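Local atomic coordinates of histidine--tRNA ligase (Staphylococcus aureus, PDB entry 1QE0), a protein that catalyses the ATP-dependent attachment of L-histidine to tRNA(His), releasing AMP and diphosphate, and works as a homodimer of class II synthetase subunits. Residues Met148-Ser153 and Phe306-Glu311; Glu142-Val147 and Leu159-Asn164; Ala83-Ser88 and Ile102-Asn107; Leu269-Pro274 and Leu314-Glu319. All blocks are in the same frame, centred on the assembly; numbering follows the deposited sequence.

In the fold
All four contacts pack helices on the large mixed sheet of the class II catalytic core. Interaction 3 closes first along the chain; interaction 2 follows, and interaction 1 begins on the same helix, 137-153, but reaches forward to strand 302-309. Interaction 4 opens after interaction 2 has closed, and the segments of interaction 1 alternate with those of both. Centres of interactions 1 and 2 are about 10 Å apart, those of 1 and 4 about 11 Å, sharing helix 310-319; interaction 3 lies about 27 Å from interaction 4. Salt bridges E142-K103 and K160-D272 join interaction 2 to interactions 3 and 4. The contacts place helices on both faces of one sheet, 82-91 opposite 137-153.

Interaction 1. Residues Met148-Ser153 and Phe306-Glu311; sequences MHIYQS and FALSIE
Two neighbours on the last turns of helix 137-153, I150 and Y151, meet F306 and L308 of strand 302-309. I150 divides its branches between the two: CG2 meets CD1 of L308 tip to tip at 4.1 Å, while CD1 comes up to the rim of the F306 ring, near its plane, 3.8 Å from CZ. With CG1 anti to the carbonyl carbon (chi1 -75°), the longer branch is sent to F306 and the methyl is left for L308. Y151 approaches the same leucine with its phenol end, CZ lying 3.9 Å from CD1 of L308, the ring turned obliquely to it. CG2 of I150 also sits over one face of the Y151 ring, offset toward the rim, so the two helix residues also pack on each other.

Further out, L26 of helix 13-33 packs on I150, and L283 and C284 of strand 280-290 on Y151. S309 caps the N of R312 where the strand passes into helix 310-319, the strand-helix pair of class II motif 3. No hydrogen bond crosses between the segments; the join depends on buried hydrocarbon and ring surface, which is consistent with close packing, rather than directional bonding, holding helix and strand together here.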
loop_
_atom_site.group_PDB
_atom_site.type_symbol
_atom_site.label_atom_id
_atom_site.label_comp_id
_atom_site.label_asym_id
_atom_site.label_seq_id
_atom_site.Cartn_x
_atom_site.Cartn_y
_atom_site.Cartn_z
ATOM N N MET A 148 8.046 6.236 16.574
ATOM C CA MET A 148 7.807 5.488 17.796
ATOM C C MET A 148 6.373 4.990 17.778
ATOM O O MET A 148 6.079 3.831 18.108
ATOM C CB MET A 148 8.002 6.388 18.997
ATOM C CG MET A 148 8.491 5.645 20.193
ATOM S SD MET A 148 10.184 5.167 19.931
ATOM C CE MET A 148 10.706 5.101 21.602
ATOM N N HIS A 149 5.474 5.871 17.365
ATOM C CA HIS A 149 4.072 5.550 17.303
ATOM C C HIS A 149 3.839 4.364 16.358
ATOM O O HIS A 149 3.158 3.403 16.719
ATOM C CB HIS A 149 3.293 6.782 16.857
ATOM C CG HIS A 149 1.818 6.711 17.063
ATOM N ND1 HIS A 149 0.936 7.671 16.665
ATOM C CD2 HIS A 149 1.044 5.734 17.623
ATOM C CE1 HIS A 149 -0.295 7.327 16.948
ATOM N NE2 HIS A 149 -0.260 6.149 17.530
ATOM N N ILE A 150 4.416 4.405 15.162
ATOM C CA ILE A 150 4.209 3.319 14.193
ATOM C C ILE A 150 4.390 1.950 14.829
ATOM O O ILE A 150 3.434 1.165 14.919
ATOM C CB ILE A 150 5.146 3.457 12.964
ATOM C CG1 ILE A 150 4.628 4.575 12.065
ATOM C CG2 ILE A 150 5.251 2.142 12.197
ATOM C CD1 ILE A 150 5.658 5.099 11.094
ATOM N N TYR A 151 5.603 1.704 15.324
ATOM C CA TYR A 151 5.960 0.441 15.939
ATOM C C TYR A 151 5.182 0.130 17.198
ATOM O O TYR A 151 4.791 -1.017 17.419
ATOM C CB TYR A 151 7.440 0.396 16.206
ATOM C CG TYR A 151 8.214 0.347 14.951
ATOM C CD1 TYR A 151 8.411 -0.845 14.295
ATOM C CD2 TYR A 151 8.755 1.475 14.419
ATOM C CE1 TYR A 151 9.142 -0.913 13.129
ATOM C CE2 TYR A 151 9.495 1.429 13.248
ATOM C CZ TYR A 151 9.687 0.228 12.611
ATOM O OH TYR A 151 10.449 0.173 11.467
ATOM N N GLN A 152 4.928 1.127 18.029
ATOM C CA GLN A 152 4.159 0.840 19.227
ATOM C C GLN A 152 2.718 0.525 18.881
ATOM O O GLN A 152 2.059 -0.199 19.598
ATOM C CB GLN A 152 4.199 2.001 20.207
ATOM C CG GLN A 152 5.587 2.314 20.773
ATOM C CD GLN A 152 5.512 3.266 21.948
ATOM O OE1 GLN A 152 4.849 4.308 21.874
ATOM N NE2 GLN A 152 6.168 2.912 23.047
ATOM N N SER A 153 2.229 1.003 17.750
ATOM C CA SER A 153 0.844 0.745 17.423
ATOM C C SER A 153 0.614 -0.739 17.148
ATOM O O SER A 153 -0.514 -1.231 17.203
ATOM C CB SER A 153 0.366 1.637 16.254
ATOM O OG SER A 153 0.980 1.355 15.002
ATOM N N PHE A 306 12.642 9.239 7.103
ATOM C CA PHE A 306 13.123 7.974 7.583
ATOM C C PHE A 306 12.577 6.945 6.620
ATOM O O PHE A 306 11.806 7.308 5.725
ATOM C CB PHE A 306 12.658 7.698 9.021
ATOM C CG PHE A 306 11.154 7.606 9.213
ATOM C CD1 PHE A 306 10.478 6.433 8.967
ATOM C CD2 PHE A 306 10.450 8.648 9.753
ATOM C CE1 PHE A 306 9.134 6.307 9.262
ATOM C CE2 PHE A 306 9.105 8.532 10.054
ATOM C CZ PHE A 306 8.453 7.375 9.815
ATOM N N ALA A 307 13.019 5.694 6.751
ATOM C CA ALA A 307 12.560 4.592 5.906
ATOM C C ALA A 307 12.492 3.422 6.825
ATOM O O ALA A 307 13.272 3.328 7.746
ATOM C CB ALA A 307 13.510 4.314 4.804
ATOM N N LEU A 308 11.707 2.440 6.445
ATOM C CA LEU A 308 11.451 1.313 7.294
ATOM C C LEU A 308 11.065 0.191 6.364
ATOM O O LEU A 308 10.538 0.446 5.280
ATOM C CB LEU A 308 10.294 1.763 8.182
ATOM C CG LEU A 308 9.096 1.049 8.795
ATOM C CD1 LEU A 308 8.335 2.120 9.505
ATOM C CD2 LEU A 308 8.173 0.387 7.795
ATOM N N SER A 309 11.388 -1.040 6.742
ATOM C CA SER A 309 11.080 -2.219 5.928
ATOM C C SER A 309 9.896 -2.939 6.497
ATOM O O SER A 309 9.894 -3.251 7.694
ATOM C CB SER A 309 12.272 -3.174 5.925
ATOM O OG SER A 309 11.910 -4.464 5.470
ATOM N N ILE A 310 8.922 -3.252 5.646
ATOM C CA ILE A 310 7.736 -3.972 6.109
ATOM C C ILE A 310 8.119 -5.416 6.444
ATOM O O ILE A 310 7.635 -6.019 7.424
ATOM C CB ILE A 310 6.605 -3.954 5.078
ATOM C CG1 ILE A 310 6.145 -2.509 4.824
ATOM C CG2 ILE A 310 5.423 -4.797 5.589
ATOM C CD1 ILE A 310 5.452 -1.900 6.000
ATOM N N GLU A 311 9.073 -5.940 5.695
ATOM C CA GLU A 311 9.500 -7.285 5.983
ATOM C C GLU A 311 10.036 -7.397 7.389
ATOM O O GLU A 311 9.555 -8.221 8.165
ATOM C CB GLU A 311 10.486 -7.761 4.955
ATOM C CG GLU A 311 9.768 -8.072 3.658
ATOM C CD GLU A 311 10.282 -7.276 2.490
ATOM O OE1 GLU A 311 10.288 -7.823 1.372
ATOM O OE2 GLU A 311 10.687 -6.119 2.690
#

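Interaction 2. Residues Glu142-Val147 and Leu159-Asn164; sequences EVLAMV and LKLVIN
L161, near the middle of this part of strand 159-165, pushes its side chain against one side of helix 137-153, where L144 and V147 receive it. The apolar contacts all end on one methyl: CD2 of L161 lies 4.3 Å from CD2 of L144 and 4.2 Å from CG1 of V147. It also comes within 4.1 Å of the backbone O of L144, so the leucine touches the helix main chain as well as its side chains. Setting CG anti to the backbone N (chi1 178°) is what carries this methyl out from the strand to the helix. I163, two residues on and on the same side of the strand, points toward the helix too but stays at the margin of the contact. F267 and L242, both packing on L144, carry the apolar surface onward into the next strand and helix 231-245.

As for backbone bonding, none passes between the segments. The helix keeps its own pattern, with M146 N bonded to E142 O and V147 N to V143 O, and the strand is paired in the sheet, V162 with E268 of the antiparallel strand 265-272.

Charged groups lie apart from this hydrophobic seam. E142 OE2 forms salt bridges with K103 of its own chain and R353 of the second subunit, while OE1 bonds to Y35 OH of its own chain; the R353 bridge links the helix to the dimer partner. Chemically, the two segments are held together by dispersion and the exclusion of water, with no directional bond between them, and their backbone bonds are spent within the helix and within the sheet.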
loop_
_atom_site.group_PDB
_atom_site.type_symbol
_atom_site.label_atom_id
_atom_site.label_comp_id
_atom_site.label_asym_id
_atom_site.label_seq_id
_atom_site.Cartn_x
_atom_site.Cartn_y
_atom_site.Cartn_z
ATOM N N GLU A 142 8.078 15.675 15.802
ATOM C CA GLU A 142 6.905 15.037 15.188
ATOM C C GLU A 142 7.253 13.749 14.454
ATOM O O GLU A 142 6.488 12.767 14.550
ATOM C CB GLU A 142 6.196 15.964 14.210
ATOM C CG GLU A 142 5.052 15.294 13.483
ATOM C CD GLU A 142 4.519 16.143 12.356
ATOM O OE1 GLU A 142 5.021 15.978 11.222
ATOM O OE2 GLU A 142 3.606 16.966 12.602
ATOM N N VAL A 143 8.382 13.743 13.724
ATOM C CA VAL A 143 8.744 12.536 13.027
ATOM C C VAL A 143 9.283 11.487 13.957
ATOM O O VAL A 143 9.116 10.300 13.679
ATOM C CB VAL A 143 9.675 12.721 11.835
ATOM C CG1 VAL A 143 9.473 14.066 11.163
ATOM C CG2 VAL A 143 11.073 12.429 12.192
ATOM N N LEU A 144 9.876 11.897 15.087
ATOM C CA LEU A 144 10.422 10.913 16.058
ATOM C C LEU A 144 9.321 10.297 16.886
ATOM O O LEU A 144 9.367 9.120 17.198
ATOM C CB LEU A 144 11.451 11.514 16.998
ATOM C CG LEU A 144 12.753 11.935 16.336
ATOM C CD1 LEU A 144 13.536 12.739 17.342
ATOM C CD2 LEU A 144 13.532 10.757 15.835
ATOM N N ALA A 145 8.341 11.100 17.262
ATOM C CA ALA A 145 7.208 10.617 18.014
ATOM C C ALA A 145 6.456 9.626 17.103
ATOM O O ALA A 145 5.934 8.599 17.569
ATOM C CB ALA A 145 6.327 11.773 18.368
ATOM N N MET A 146 6.437 9.924 15.797
ATOM C CA MET A 146 5.768 9.084 14.795
ATOM C C MET A 146 6.462 7.721 14.629
ATOM O O MET A 146 5.803 6.674 14.717
ATOM C CB MET A 146 5.721 9.812 13.435
ATOM C CG MET A 146 5.072 9.018 12.305
ATOM S SD MET A 146 5.529 9.645 10.668
ATOM C CE MET A 146 4.537 11.010 10.572
ATOM N N VAL A 147 7.781 7.732 14.392
ATOM C CA VAL A 147 8.514 6.491 14.196
ATOM C C VAL A 147 8.305 5.615 15.425
ATOM O O VAL A 147 8.274 4.399 15.316
ATOM C CB VAL A 147 10.013 6.727 13.852
ATOM C CG1 VAL A 147 10.692 7.484 14.937
ATOM C CG2 VAL A 147 10.730 5.407 13.634
ATOM N N LEU A 159 11.608 -1.810 22.137
ATOM C CA LEU A 159 12.125 -0.758 21.260
ATOM C C LEU A 159 13.122 0.107 22.002
ATOM O O LEU A 159 13.073 0.213 23.224
ATOM C CB LEU A 159 10.977 0.117 20.731
ATOM C CG LEU A 159 10.229 -0.363 19.495
ATOM C CD1 LEU A 159 10.822 -1.674 19.023
ATOM C CD2 LEU A 159 8.755 -0.479 19.817
ATOM N N LYS A 160 13.969 0.788 21.249
ATOM C CA LYS A 160 14.997 1.622 21.834
ATOM C C LYS A 160 15.442 2.631 20.785
ATOM O O LYS A 160 16.077 2.276 19.786
ATOM C CB LYS A 160 16.103 0.678 22.324
ATOM C CG LYS A 160 17.550 1.031 22.128
ATOM C CD LYS A 160 18.307 -0.296 22.130
ATOM C CE LYS A 160 19.182 -0.539 23.357
ATOM N NZ LYS A 160 18.466 -0.835 24.634
ATOM N N LEU A 161 14.965 3.863 20.967
ATOM C CA LEU A 161 15.245 4.985 20.066
ATOM C C LEU A 161 16.612 5.568 20.389
ATOM O O LEU A 161 16.896 5.909 21.516
ATOM C CB LEU A 161 14.127 6.047 20.178
ATOM C CG LEU A 161 14.054 7.393 19.434
ATOM C CD1 LEU A 161 15.274 7.626 18.598
ATOM C CD2 LEU A 161 12.827 7.459 18.566
ATOM N N VAL A 162 17.440 5.689 19.369
ATOM C CA VAL A 162 18.779 6.195 19.489
ATOM C C VAL A 162 18.926 7.388 18.553
ATOM O O VAL A 162 18.670 7.276 17.353
ATOM C CB VAL A 162 19.751 5.100 19.093
ATOM C CG1 VAL A 162 21.159 5.578 19.195
ATOM C CG2 VAL A 162 19.522 3.879 19.953
ATOM N N ILE A 163 19.339 8.529 19.108
ATOM C CA ILE A 163 19.504 9.776 18.351
ATOM C C ILE A 163 20.901 10.374 18.508
ATOM O O ILE A 163 21.660 9.974 19.371
ATOM C CB ILE A 163 18.502 10.835 18.811
ATOM C CG1 ILE A 163 18.802 11.234 20.236
ATOM C CG2 ILE A 163 17.078 10.297 18.770
ATOM C CD1 ILE A 163 17.873 12.306 20.742
ATOM N N ASN A 164 21.218 11.340 17.661
ATOM C CA ASN A 164 22.492 12.037 17.660
ATOM C C ASN A 164 22.315 13.266 16.751
ATOM O O ASN A 164 21.307 13.417 16.056
ATOM C CB ASN A 164 23.634 11.145 17.119
ATOM C CG ASN A 164 25.013 11.858 17.160
ATOM O OD1 ASN A 164 25.889 11.693 16.286
ATOM N ND2 ASN A 164 25.178 12.694 18.171
#

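Interaction 3. Residues Ala83-Ser88 and Ile102-Asn107; sequences AAVVRS and IKLYYN
Within 83-88, V85 is the residue that meets 102-107, and it touches two side chains there, L104 and Y106. The apolar part uses both of its methyls. CG1, placed anti to the backbone N (chi1 169°), runs alongside L104 and ends 3.5 Å from its CD1, the two side chains passing in opposite directions. CG2 turns to the tyrosine and lies 3.6 Å from CD1 and 4.0 Å from CE1 of Y106, meeting the ring obliquely. Since L104 and Y106 are two residues apart on the strand, both face the helix and V85 bridges them, while Y105 between them points to the opposite side of the sheet, where its OH bonds to D27 of helix 13-33.

Strand 102-111 is the first of the antiparallel pair that makes class II motif 2, its partner being strand 123-132; E130 of that partner touches V85 as well.

Several polar residues reach the dimer boundary. D10 of the second subunit takes a salt bridge from R87 and a hydrogen bond from S88 OG, and K103 pairs with D360 of that subunit. R87 NH1 also pairs with E44 of its own chain.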
loop_
_atom_site.group_PDB
_atom_site.type_symbol
_atom_site.label_atom_id
_atom_site.label_comp_id
_atom_site.label_asym_id
_atom_site.label_seq_id
_atom_site.Cartn_x
_atom_site.Cartn_y
_atom_site.Cartn_z
ATOM N N ALA A 83 15.218 9.766 -3.331
ATOM C CA ALA A 83 15.599 10.489 -4.523
ATOM C C ALA A 83 14.417 10.701 -5.427
ATOM O O ALA A 83 14.320 11.732 -6.080
ATOM C CB ALA A 83 16.652 9.747 -5.245
ATOM N N ALA A 84 13.541 9.702 -5.511
ATOM C CA ALA A 84 12.339 9.813 -6.346
ATOM C C ALA A 84 11.328 10.763 -5.711
ATOM O O ALA A 84 10.673 11.517 -6.413
ATOM C CB ALA A 84 11.732 8.491 -6.581
ATOM N N VAL A 85 11.199 10.759 -4.388
ATOM C CA VAL A 85 10.285 11.721 -3.792
ATOM C C VAL A 85 10.872 13.106 -4.106
ATOM O O VAL A 85 10.147 14.008 -4.487
ATOM C CB VAL A 85 10.104 11.525 -2.263
ATOM C CG1 VAL A 85 9.360 12.714 -1.650
ATOM C CG2 VAL A 85 9.285 10.291 -1.999
ATOM N N VAL A 86 12.191 13.252 -4.031
ATOM C CA VAL A 86 12.828 14.536 -4.333
ATOM C C VAL A 86 12.697 14.886 -5.820
ATOM O O VAL A 86 12.403 16.028 -6.187
ATOM C CB VAL A 86 14.310 14.550 -3.875
ATOM C CG1 VAL A 86 15.084 15.695 -4.500
ATOM C CG2 VAL A 86 14.352 14.628 -2.359
ATOM N N ARG A 87 12.869 13.898 -6.686
ATOM C CA ARG A 87 12.755 14.134 -8.121
ATOM C C ARG A 87 11.323 14.579 -8.464
ATOM O O ARG A 87 11.117 15.404 -9.355
ATOM C CB ARG A 87 13.158 12.881 -8.903
ATOM C CG ARG A 87 13.280 13.120 -10.377
ATOM C CD ARG A 87 12.271 12.306 -11.145
ATOM N NE ARG A 87 10.897 12.743 -10.926
ATOM C CZ ARG A 87 9.883 11.904 -10.717
ATOM N NH1 ARG A 87 10.099 10.593 -10.699
ATOM N NH2 ARG A 87 8.651 12.359 -10.546
ATOM N N SER A 88 10.336 14.058 -7.742
ATOM C CA SER A 88 8.955 14.450 -7.982
ATOM C C SER A 88 8.673 15.837 -7.410
ATOM O O SER A 88 7.921 16.617 -7.995
ATOM C CB SER A 88 7.997 13.446 -7.366
ATOM O OG SER A 88 6.667 13.828 -7.682
ATOM N N ILE A 102 6.145 20.179 3.040
ATOM C CA ILE A 102 5.579 19.106 2.236
ATOM C C ILE A 102 5.800 17.816 3.043
ATOM O O ILE A 102 6.937 17.395 3.270
ATOM C CB ILE A 102 6.286 18.990 0.904
ATOM C CG1 ILE A 102 6.034 20.230 0.078
ATOM C CG2 ILE A 102 5.814 17.787 0.214
ATOM C CD1 ILE A 102 4.633 20.737 0.269
ATOM N N LYS A 103 4.715 17.281 3.585
ATOM C CA LYS A 103 4.748 16.076 4.390
ATOM C C LYS A 103 4.233 14.924 3.545
ATOM O O LYS A 103 3.017 14.761 3.424
ATOM C CB LYS A 103 3.841 16.303 5.578
ATOM C CG LYS A 103 4.382 17.366 6.522
ATOM C CD LYS A 103 3.367 17.794 7.560
ATOM C CE LYS A 103 3.407 16.956 8.793
ATOM N NZ LYS A 103 2.592 17.648 9.827
ATOM N N LEU A 104 5.137 14.118 2.985
ATOM C CA LEU A 104 4.786 13.000 2.097
ATOM C C LEU A 104 5.274 11.625 2.586
ATOM O O LEU A 104 6.319 11.534 3.240
ATOM C CB LEU A 104 5.461 13.228 0.747
ATOM C CG LEU A 104 5.191 14.392 -0.207
ATOM C CD1 LEU A 104 6.305 14.426 -1.264
ATOM C CD2 LEU A 104 3.847 14.268 -0.858
ATOM N N TYR A 105 4.567 10.560 2.212
ATOM C CA TYR A 105 4.977 9.209 2.575
ATOM C C TYR A 105 4.804 8.268 1.408
ATOM O O TYR A 105 4.074 8.568 0.452
ATOM C CB TYR A 105 4.213 8.675 3.791
ATOM C CG TYR A 105 2.851 8.055 3.549
ATOM C CD1 TYR A 105 2.702 6.709 3.242
ATOM C CD2 TYR A 105 1.710 8.809 3.700
ATOM C CE1 TYR A 105 1.450 6.147 3.105
ATOM C CE2 TYR A 105 0.453 8.261 3.556
ATOM C CZ TYR A 105 0.322 6.945 3.265
ATOM O OH TYR A 105 -0.962 6.457 3.154
ATOM N N TYR A 106 5.511 7.143 1.454
ATOM C CA TYR A 106 5.425 6.165 0.380
ATOM C C TYR A 106 5.504 4.784 0.956
ATOM O O TYR A 106 5.741 4.625 2.143
ATOM C CB TYR A 106 6.523 6.393 -0.644
ATOM C CG TYR A 106 7.903 6.303 -0.101
ATOM C CD1 TYR A 106 8.653 7.453 0.130
ATOM C CD2 TYR A 106 8.463 5.072 0.211
ATOM C CE1 TYR A 106 9.929 7.375 0.669
ATOM C CE2 TYR A 106 9.741 4.978 0.753
ATOM C CZ TYR A 106 10.465 6.126 0.985
ATOM O OH TYR A 106 11.708 6.017 1.555
ATOM N N ASN A 107 5.287 3.787 0.118
ATOM C CA ASN A 107 5.329 2.389 0.543
ATOM C C ASN A 107 5.292 1.527 -0.729
ATOM O O ASN A 107 4.287 1.528 -1.437
ATOM C CB ASN A 107 4.097 2.097 1.413
ATOM C CG ASN A 107 4.097 0.688 2.011
ATOM O OD1 ASN A 107 4.795 -0.214 1.564
ATOM N ND2 ASN A 107 3.296 0.506 3.030
#

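Interaction 4. Residues Leu269-Pro274 and Leu314-Glu319; sequences LMMDNP and LLALEE
M271 and N273 both start with CG anti to the backbone N (chi1 156° and -161°), which sends the two side chains from the end of strand 265-272 toward A316 and E319 of helix 310-319. The methionine then bends at its next two torsions and brings CE to 4.1 Å from CB of A316, a small apolar contact against the helix. N273 crosses E319 at about a right angle, its amide lying beside the first side-chain carbon of the glutamate: OD1 of N273 is 3.5 Å from CB of E319, and ND2 is 3.6 Å from the same atom. The amide and carboxylate planes are 23° apart. A316 and E319 are three residues apart and so present themselves on the same side of the helix, matching the two-residue step from M271 to N273.

Helix 310-319 is the helical half of class II motif 3, and here its C-terminal turn packs over the end of strand 265-272, where it gives way to a loop.

E319 bends at its second torsion, and its carboxylate leads away from the strand. The amide of N273 is satisfied by neighbours just outside the segments: ND2 bonds to OE2 of E320, and OD1 accepts from the backbone N of N275, which fixes the rotation of the group. M271 is packed further by L159 and L283 from the adjoining strands, and Y276 from the loop touches both M271 and E319.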
loop_
_atom_site.group_PDB
_atom_site.type_symbol
_atom_site.label_atom_id
_atom_site.label_comp_id
_atom_site.label_asym_id
_atom_site.label_seq_id
_atom_site.Cartn_x
_atom_site.Cartn_y
_atom_site.Cartn_z
ATOM N N LEU A 269 15.763 3.400 15.316
ATOM C CA LEU A 269 14.853 2.786 16.280
ATOM C C LEU A 269 15.363 1.376 16.340
ATOM O O LEU A 269 15.674 0.777 15.296
ATOM C CB LEU A 269 13.409 2.752 15.779
ATOM C CG LEU A 269 12.307 2.866 16.845
ATOM C CD1 LEU A 269 10.979 2.504 16.312
ATOM C CD2 LEU A 269 12.580 1.998 17.999
ATOM N N MET A 270 15.527 0.846 17.542
ATOM C CA MET A 270 16.010 -0.513 17.611
ATOM C C MET A 270 15.236 -1.433 18.523
ATOM O O MET A 270 14.490 -1.006 19.408
ATOM C CB MET A 270 17.531 -0.586 17.836
ATOM C CG MET A 270 18.237 0.747 18.003
ATOM S SD MET A 270 19.989 0.601 17.650
ATOM C CE MET A 270 19.915 0.192 15.945
ATOM N N MET A 271 15.306 -2.699 18.136
ATOM C CA MET A 271 14.635 -3.803 18.778
ATOM C C MET A 271 15.658 -4.668 19.443
ATOM O O MET A 271 16.653 -5.097 18.831
ATOM C CB MET A 271 13.896 -4.612 17.698
ATOM C CG MET A 271 13.587 -6.094 17.977
ATOM S SD MET A 271 11.912 -6.412 18.601
ATOM C CE MET A 271 11.059 -4.970 18.098
ATOM N N ASP A 272 15.432 -4.855 20.727
ATOM C CA ASP A 272 16.274 -5.707 21.526
ATOM C C ASP A 272 15.555 -7.050 21.448
ATOM O O ASP A 272 14.435 -7.193 21.970
ATOM C CB ASP A 272 16.293 -5.232 22.989
ATOM C CG ASP A 272 17.037 -3.924 23.186
ATOM O OD1 ASP A 272 16.523 -3.062 23.945
ATOM O OD2 ASP A 272 18.140 -3.780 22.607
ATOM N N ASN A 273 16.129 -7.997 20.717
ATOM C CA ASN A 273 15.523 -9.315 20.632
ATOM C C ASN A 273 16.565 -10.403 20.438
ATOM O O ASN A 273 17.139 -10.533 19.361
ATOM C CB ASN A 273 14.458 -9.379 19.542
ATOM C CG ASN A 273 13.515 -10.552 19.731
ATOM O OD1 ASN A 273 13.926 -11.715 19.575
ATOM N ND2 ASN A 273 12.253 -10.264 20.094
ATOM N N PRO A 274 16.781 -11.233 21.481
ATOM C CA PRO A 274 17.720 -12.359 21.585
ATOM C C PRO A 274 17.739 -13.365 20.430
ATOM O O PRO A 274 18.777 -13.991 20.174
ATOM C CB PRO A 274 17.319 -13.018 22.915
ATOM C CG PRO A 274 15.867 -12.696 23.027
ATOM C CD PRO A 274 15.882 -11.234 22.649
ATOM N N LEU A 314 7.381 -7.062 10.069
ATOM C CA LEU A 314 6.697 -8.352 10.107
ATOM C C LEU A 314 7.488 -9.339 10.991
ATOM O O LEU A 314 6.948 -9.918 11.933
ATOM C CB LEU A 314 6.559 -8.908 8.688
ATOM C CG LEU A 314 5.150 -9.014 8.073
ATOM C CD1 LEU A 314 4.088 -8.850 9.120
ATOM C CD2 LEU A 314 4.939 -8.005 6.976
ATOM N N LEU A 315 8.787 -9.454 10.741
ATOM C CA LEU A 315 9.654 -10.365 11.496
ATOM C C LEU A 315 9.762 -9.988 12.978
ATOM O O LEU A 315 9.903 -10.861 13.836
ATOM C CB LEU A 315 11.043 -10.370 10.866
ATOM C CG LEU A 315 11.930 -11.607 10.956
ATOM C CD1 LEU A 315 13.264 -11.167 11.522
ATOM C CD2 LEU A 315 11.295 -12.718 11.796
ATOM N N ALA A 316 9.701 -8.688 13.267
ATOM C CA ALA A 316 9.776 -8.177 14.631
ATOM C C ALA A 316 8.578 -8.697 15.373
ATOM O O ALA A 316 8.711 -9.164 16.507
ATOM C CB ALA A 316 9.750 -6.664 14.632
ATOM N N LEU A 317 7.403 -8.605 14.743
ATOM C CA LEU A 317 6.180 -9.084 15.384
ATOM C C LEU A 317 6.330 -10.573 15.686
ATOM O O LEU A 317 5.932 -11.049 16.747
ATOM C CB LEU A 317 4.945 -8.850 14.503
ATOM C CG LEU A 317 4.137 -7.539 14.451
ATOM C CD1 LEU A 317 4.196 -6.790 15.768
ATOM C CD2 LEU A 317 4.626 -6.664 13.352
ATOM N N GLU A 318 6.927 -11.294 14.743
ATOM C CA GLU A 318 7.157 -12.723 14.861
ATOM C C GLU A 318 7.998 -13.000 16.110
ATOM O O GLU A 318 7.517 -13.657 17.056
ATOM C CB GLU A 318 7.919 -13.215 13.637
ATOM C CG GLU A 318 7.323 -14.389 12.904
ATOM C CD GLU A 318 8.281 -14.901 11.834
ATOM O OE1 GLU A 318 9.218 -15.666 12.184
ATOM O OE2 GLU A 318 8.131 -14.512 10.648
ATOM N N GLU A 319 9.230 -12.472 16.125
ATOM C CA GLU A 319 10.151 -12.670 17.246
ATOM C C GLU A 319 9.574 -12.274 18.591
ATOM O O GLU A 319 9.927 -12.866 19.596
ATOM C CB GLU A 319 11.459 -11.911 17.037
ATOM C CG GLU A 319 12.179 -12.157 15.722
ATOM C CD GLU A 319 12.703 -13.570 15.546
ATOM O OE1 GLU A 319 12.103 -14.512 16.094
ATOM O OE2 GLU A 319 13.708 -13.749 14.822
#